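Local coordinates for uncharacterized protein (Enterococcus faecalis, PDB 4OBI) that is of unknown function but binds a zinc ion in a NusG domain II-like, mainly beta domain of a probable membrane protein, at residues Ile56-Ala61 with Val67-Gly72; Lys24-Lys29 with Tyr35-Glu40. All coordinates share one frame; numbering follows the deposited sequence.

Contact 1 of 2, residues Ile56-Ala61 with Val67-Gly72; sequences IRVKEA and VDVRRG. With ZN (zinc ion), chain C.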
# COMPACT_ATOMS: atom_id res chain seq x y z
N ILE A 56 -3.37 3.23 5.66
CA ILE A 56 -3.36 2.57 4.37
C ILE A 56 -3.18 1.06 4.55
O ILE A 56 -2.50 0.61 5.47
CB ILE A 56 -2.24 3.15 3.47
CG1 ILE A 56 -2.35 2.60 2.05
CG2 ILE A 56 -0.87 2.90 4.07
CD1 ILE A 56 -1.53 3.37 1.04
N ARG A 57 -3.81 0.30 3.66
CA ARG A 57 -3.64 -1.16 3.64
C ARG A 57 -3.82 -1.71 2.25
O ARG A 57 -4.25 -1.01 1.34
CB ARG A 57 -4.65 -1.82 4.58
CG ARG A 57 -6.11 -1.73 4.14
CD ARG A 57 -7.02 -2.61 4.97
NE ARG A 57 -8.43 -2.45 4.61
CZ ARG A 57 -9.44 -3.02 5.26
NH1 ARG A 57 -9.22 -3.82 6.30
NH2 ARG A 57 -10.70 -2.78 4.87
N VAL A 58 -3.47 -2.99 2.10
CA VAL A 58 -3.91 -3.78 0.96
C VAL A 58 -5.19 -4.48 1.41
O VAL A 58 -5.17 -5.29 2.33
CB VAL A 58 -2.85 -4.79 0.51
CG1 VAL A 58 -3.39 -5.64 -0.64
CG2 VAL A 58 -1.57 -4.06 0.09
N LYS A 59 -6.30 -4.13 0.78
CA LYS A 59 -7.62 -4.65 1.13
C LYS A 59 -7.86 -6.06 0.58
O LYS A 59 -8.55 -6.87 1.20
CB LYS A 59 -8.71 -3.72 0.60
CG LYS A 59 -10.12 -4.13 0.98
CD LYS A 59 -11.13 -3.08 0.56
CE LYS A 59 -12.54 -3.55 0.83
NZ LYS A 59 -13.52 -2.51 0.43
N GLU A 60 -7.29 -6.32 -0.58
CA GLU A 60 -7.61 -7.50 -1.35
C GLU A 60 -6.44 -7.77 -2.29
O GLU A 60 -5.79 -6.83 -2.75
CB GLU A 60 -8.91 -7.27 -2.13
CG GLU A 60 -9.42 -8.46 -2.93
CD GLU A 60 -10.66 -8.12 -3.75
OE1 GLU A 60 -11.54 -7.40 -3.24
OE2 GLU A 60 -10.75 -8.59 -4.91
N ALA A 61 -6.18 -9.05 -2.58
CA ALA A 61 -5.12 -9.44 -3.51
C ALA A 61 -5.32 -10.88 -3.97
O ALA A 61 -6.13 -11.60 -3.40
CB ALA A 61 -3.76 -9.29 -2.86
N VAL A 67 -0.32 -12.44 2.45
CA VAL A 67 0.40 -11.93 3.63
C VAL A 67 0.20 -10.41 3.79
O VAL A 67 -0.04 -9.91 4.90
CB VAL A 67 1.90 -12.32 3.56
CG1 VAL A 67 2.77 -11.42 4.43
CG2 VAL A 67 2.07 -13.76 3.99
N ASP A 68 0.25 -9.69 2.68
CA ASP A 68 0.04 -8.23 2.68
C ASP A 68 -1.37 -7.86 3.11
O ASP A 68 -1.56 -6.93 3.88
CB ASP A 68 0.40 -7.60 1.32
CG ASP A 68 -0.22 -8.31 0.14
OD1 ASP A 68 -0.10 -9.55 0.07
OD2 ASP A 68 -0.81 -7.62 -0.71
N VAL A 69 -2.37 -8.61 2.64
CA VAL A 69 -3.75 -8.43 3.11
C VAL A 69 -3.86 -8.69 4.62
O VAL A 69 -4.51 -7.92 5.35
CB VAL A 69 -4.72 -9.35 2.32
CG1 VAL A 69 -6.13 -9.29 2.89
CG2 VAL A 69 -4.75 -8.96 0.86
N ARG A 70 -3.22 -9.76 5.09
CA ARG A 70 -3.35 -10.16 6.49
C ARG A 70 -2.64 -9.19 7.44
O ARG A 70 -3.02 -9.08 8.60
CB ARG A 70 -2.84 -11.59 6.67
CG ARG A 70 -3.72 -12.63 5.98
CD ARG A 70 -2.92 -13.84 5.54
NE ARG A 70 -2.31 -14.49 6.69
CZ ARG A 70 -1.33 -15.38 6.62
NH1 ARG A 70 -0.82 -15.74 5.45
NH2 ARG A 70 -0.84 -15.91 7.74
N ARG A 71 -1.62 -8.50 6.93
CA ARG A 71 -0.89 -7.46 7.67
C ARG A 71 -1.78 -6.29 8.11
O ARG A 71 -1.60 -5.74 9.19
CB ARG A 71 0.29 -6.97 6.82
CG ARG A 71 1.06 -5.76 7.36
CD ARG A 71 2.12 -6.18 8.35
NE ARG A 71 2.99 -5.05 8.69
CZ ARG A 71 2.70 -4.12 9.60
NH1 ARG A 71 1.55 -4.15 10.28
NH2 ARG A 71 3.58 -3.14 9.83
N GLY A 72 -2.76 -5.93 7.28
CA GLY A 72 -3.68 -4.86 7.62
C GLY A 72 -3.06 -3.47 7.55
O GLY A 72 -2.10 -3.25 6.81
ZN ZN C . 0.64 -10.68 -1.43
O HOH W 1 -2.19 -4.37 4.26
O HOH W 2 -6.14 -5.87 4.83
O HOH W 3 1.86 -11.70 -0.25
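Val-58 turns its CB toward the helix 67-71 and meets two side chains at once. Its CG1, lying anti to the backbone N, comes to 3.3 Å from Asp-68 OD2, while the same methyl rests 3.9 Å from Val-69 CG2. The two valines cross at about a right angle, and CG2 of Val-69 also reaches along the strand to Ala-61, 3.9 Å from its CB. Beside this apolar patch the CA-H of Val-69 aims almost straight at Val-58 O (3.5 Å, 167° at the hydrogen). Here the edge strand 55-61 of the three-stranded antiparallel sheet is followed by a loop carrying Cys-63 and then by the short helix, which doubles back over the strand at a crossing angle of -128° and carries the zinc ligand Asp-68. With chi1 at 49°, CG of Asp-68 sits between its own backbone N and carbonyl carbon; OD1 binds the zinc ion at 2.0 Å, and OD2 faces the strand, where Asn-47 ND2 of the neighbouring strand 46-52 donates a hydrogen bond to it. The carboxylate is thus fixed at both oxygens, one by metal and one by amide. Cys-63, Cys-84 and a water complete the zinc site. Polar links between strand and helix run through water: one accepts from Val-58 N (2.9 Å) and donates to Asp-68 O and Gly-72 O, and a second donates to both Val-58 O and Val-69 O. At the far end Gly-72 turns the chain out of the helix with positive phi, setting its O 3.7 Å from Arg-57 CB; the guanidinium of Arg-57 leads away to a salt bridge with Glu-50.

Contact 2 of 2, residues Lys24-Lys29 with Tyr35-Glu40; sequences KVFDLK and YTYKYE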
# COMPACT_ATOMS: atom_id res chain seq x y z
N LYS A 24 3.04 5.38 -7.09
CA LYS A 24 2.07 6.26 -6.45
C LYS A 24 2.59 6.71 -5.06
O LYS A 24 3.19 5.92 -4.34
CB LYS A 24 0.74 5.52 -6.29
CG LYS A 24 -0.50 6.39 -6.23
CD LYS A 24 -0.89 6.91 -7.60
CE LYS A 24 -2.31 7.46 -7.60
NZ LYS A 24 -2.52 8.50 -6.55
N VAL A 25 2.34 7.97 -4.71
CA VAL A 25 2.56 8.44 -3.35
C VAL A 25 1.21 8.97 -2.85
O VAL A 25 0.62 9.83 -3.48
CB VAL A 25 3.62 9.56 -3.28
CG1 VAL A 25 3.77 10.07 -1.85
CG2 VAL A 25 4.96 9.05 -3.80
N PHE A 26 0.74 8.42 -1.73
CA PHE A 26 -0.55 8.79 -1.15
C PHE A 26 -0.33 9.67 0.07
O PHE A 26 0.42 9.32 0.98
CB PHE A 26 -1.34 7.55 -0.69
CG PHE A 26 -1.52 6.49 -1.75
CD1 PHE A 26 -2.64 6.50 -2.59
CD2 PHE A 26 -0.61 5.46 -1.89
CE1 PHE A 26 -2.82 5.52 -3.55
CE2 PHE A 26 -0.79 4.48 -2.85
CZ PHE A 26 -1.89 4.51 -3.68
N ASP A 27 -1.01 10.81 0.10
CA ASP A 27 -0.95 11.68 1.26
C ASP A 27 -1.82 11.07 2.36
O ASP A 27 -2.93 10.61 2.11
CB ASP A 27 -1.41 13.09 0.91
CG ASP A 27 -0.45 13.79 -0.04
OD1 ASP A 27 0.78 13.67 0.16
OD2 ASP A 27 -0.93 14.45 -0.99
N LEU A 28 -1.28 11.00 3.57
CA LEU A 28 -1.99 10.40 4.69
C LEU A 28 -2.48 11.52 5.61
O LEU A 28 -1.74 11.97 6.47
CB LEU A 28 -1.09 9.41 5.43
CG LEU A 28 -0.68 8.16 4.64
CD1 LEU A 28 0.18 7.24 5.51
CD2 LEU A 28 -1.88 7.42 4.09
N LYS A 29 -3.70 11.97 5.38
CA LYS A 29 -4.29 13.09 6.13
C LYS A 29 -5.37 12.58 7.07
O LYS A 29 -6.27 11.85 6.65
CB LYS A 29 -4.87 14.11 5.16
N TYR A 35 -10.63 5.88 -0.10
CA TYR A 35 -10.73 5.42 -1.49
C TYR A 35 -9.87 4.19 -1.71
O TYR A 35 -9.03 3.86 -0.88
CB TYR A 35 -10.30 6.53 -2.45
CG TYR A 35 -8.91 7.06 -2.18
CD1 TYR A 35 -8.70 8.08 -1.26
CD2 TYR A 35 -7.80 6.55 -2.85
CE1 TYR A 35 -7.43 8.58 -1.00
CE2 TYR A 35 -6.52 7.04 -2.60
CZ TYR A 35 -6.34 8.05 -1.69
OH TYR A 35 -5.09 8.55 -1.43
N THR A 36 -10.09 3.54 -2.85
CA THR A 36 -9.28 2.40 -3.25
C THR A 36 -8.49 2.73 -4.50
O THR A 36 -8.93 3.54 -5.33
CB THR A 36 -10.12 1.12 -3.49
OG1 THR A 36 -11.14 1.36 -4.47
CG2 THR A 36 -10.77 0.67 -2.19
N TYR A 37 -7.33 2.09 -4.62
CA TYR A 37 -6.49 2.18 -5.81
C TYR A 37 -6.04 0.76 -6.17
O TYR A 37 -5.41 0.07 -5.37
CB TYR A 37 -5.26 3.05 -5.52
CG TYR A 37 -4.25 3.05 -6.65
CD1 TYR A 37 -3.25 2.08 -6.71
CD2 TYR A 37 -4.29 4.01 -7.64
CE1 TYR A 37 -2.32 2.06 -7.75
CE2 TYR A 37 -3.37 4.01 -8.68
CZ TYR A 37 -2.39 3.04 -8.73
OH TYR A 37 -1.49 3.05 -9.77
N LYS A 38 -6.36 0.34 -7.39
CA LYS A 38 -6.04 -1.01 -7.82
C LYS A 38 -4.74 -1.05 -8.62
O LYS A 38 -4.63 -0.42 -9.67
CB LYS A 38 -7.17 -1.58 -8.67
CG LYS A 38 -6.93 -3.01 -9.12
CD LYS A 38 -8.17 -3.64 -9.71
CE LYS A 38 -8.54 -3.01 -11.05
NZ LYS A 38 -9.93 -3.33 -11.45
N TYR A 39 -3.77 -1.81 -8.12
CA TYR A 39 -2.64 -2.22 -8.94
C TYR A 39 -3.02 -3.54 -9.60
O TYR A 39 -3.31 -4.51 -8.90
CB TYR A 39 -1.36 -2.42 -8.12
CG TYR A 39 -0.34 -3.23 -8.88
CD1 TYR A 39 0.35 -2.67 -9.95
CD2 TYR A 39 -0.09 -4.57 -8.57
CE1 TYR A 39 1.27 -3.41 -10.68
CE2 TYR A 39 0.83 -5.31 -9.29
CZ TYR A 39 1.50 -4.73 -10.35
OH TYR A 39 2.42 -5.45 -11.08
N GLU A 40 -3.01 -3.58 -10.92
CA GLU A 40 -3.24 -4.84 -11.63
C GLU A 40 -2.28 -4.97 -12.82
O GLU A 40 -2.29 -4.13 -13.72
CB GLU A 40 -4.70 -4.96 -12.09
CG GLU A 40 -5.03 -6.33 -12.67
CD GLU A 40 -6.51 -6.52 -13.00
OE1 GLU A 40 -7.34 -5.70 -12.57
OE2 GLU A 40 -6.84 -7.51 -13.68
O HOH W 4 -5.18 10.63 0.56
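Strands 21-28 and 34-40, each an outermost strand of its own antiparallel sheet within the chain, face one another through a cluster of three aromatic side chains. Phe-26 lies at its centre. Its ring directs an edge at the face of Tyr-37, an edge-to-face (T-shaped) pair with centroids 5.8 Å apart and planes at 74°, with CZ nearest that ring, lying off-centre near Tyr-37 CG and CD1. The neighbouring CE1 of Phe-26 packs at 4.0 Å on Tyr-37 CB, close to the phenyl plane. Tyr-35 comes to another part of the same edge: its OH stands 3.4 Å from Phe-26 CD1, and its CE2 adds an apolar touch on that carbon. The two segments run nearly antiparallel (167°), yet their axes stay 11.1 Å apart, too far for backbone pairing, and the joining is made by side chains between two sheets. Each strand hydrogen-bonds instead to its own neighbour, Phe-26 to Ala-14 and Tyr-37 to Ile-49, while Leu-16 and Val-51 also touch the side chain of Phe-26. Lys-24 packs against both Phe-26 and Tyr-37. Its CG lies over one face of the Tyr-37 ring and also over one face of the Phe-26 ring, there offset toward the rim; the bend at chi2 (77°) brings CE beside the Tyr-37 rim, 3.8 Å from Tyr-37 CE2. The phenol of Tyr-35 has a polar tie as well: a water in the plane of its ring, 2.9 Å from OH, donates a hydrogen bond to Asp-27 O at 2.7 Å.

How the contacts relate
Both contacts are partly buried and both involve the three-stranded sheet, but at its two outermost strands: contact 1 covers 55-61 with the helix that follows, whereas contact 2 sets 34-40 against a strand of the four-stranded sheet. They meet in the interior, where Ile-56 CD1 lies 3.7 Å from Phe-26 CD2. Contact 1 joins small aliphatic groups, bridging waters and a metal-bound carboxylate; contact 2 relies on aromatic rings and the methylenes of a lysine, with a single water linking a phenol to the backbone. Contact 2 stands apart from the metal, the side chain of Tyr-37 being about 12 Å from that of Asp-68.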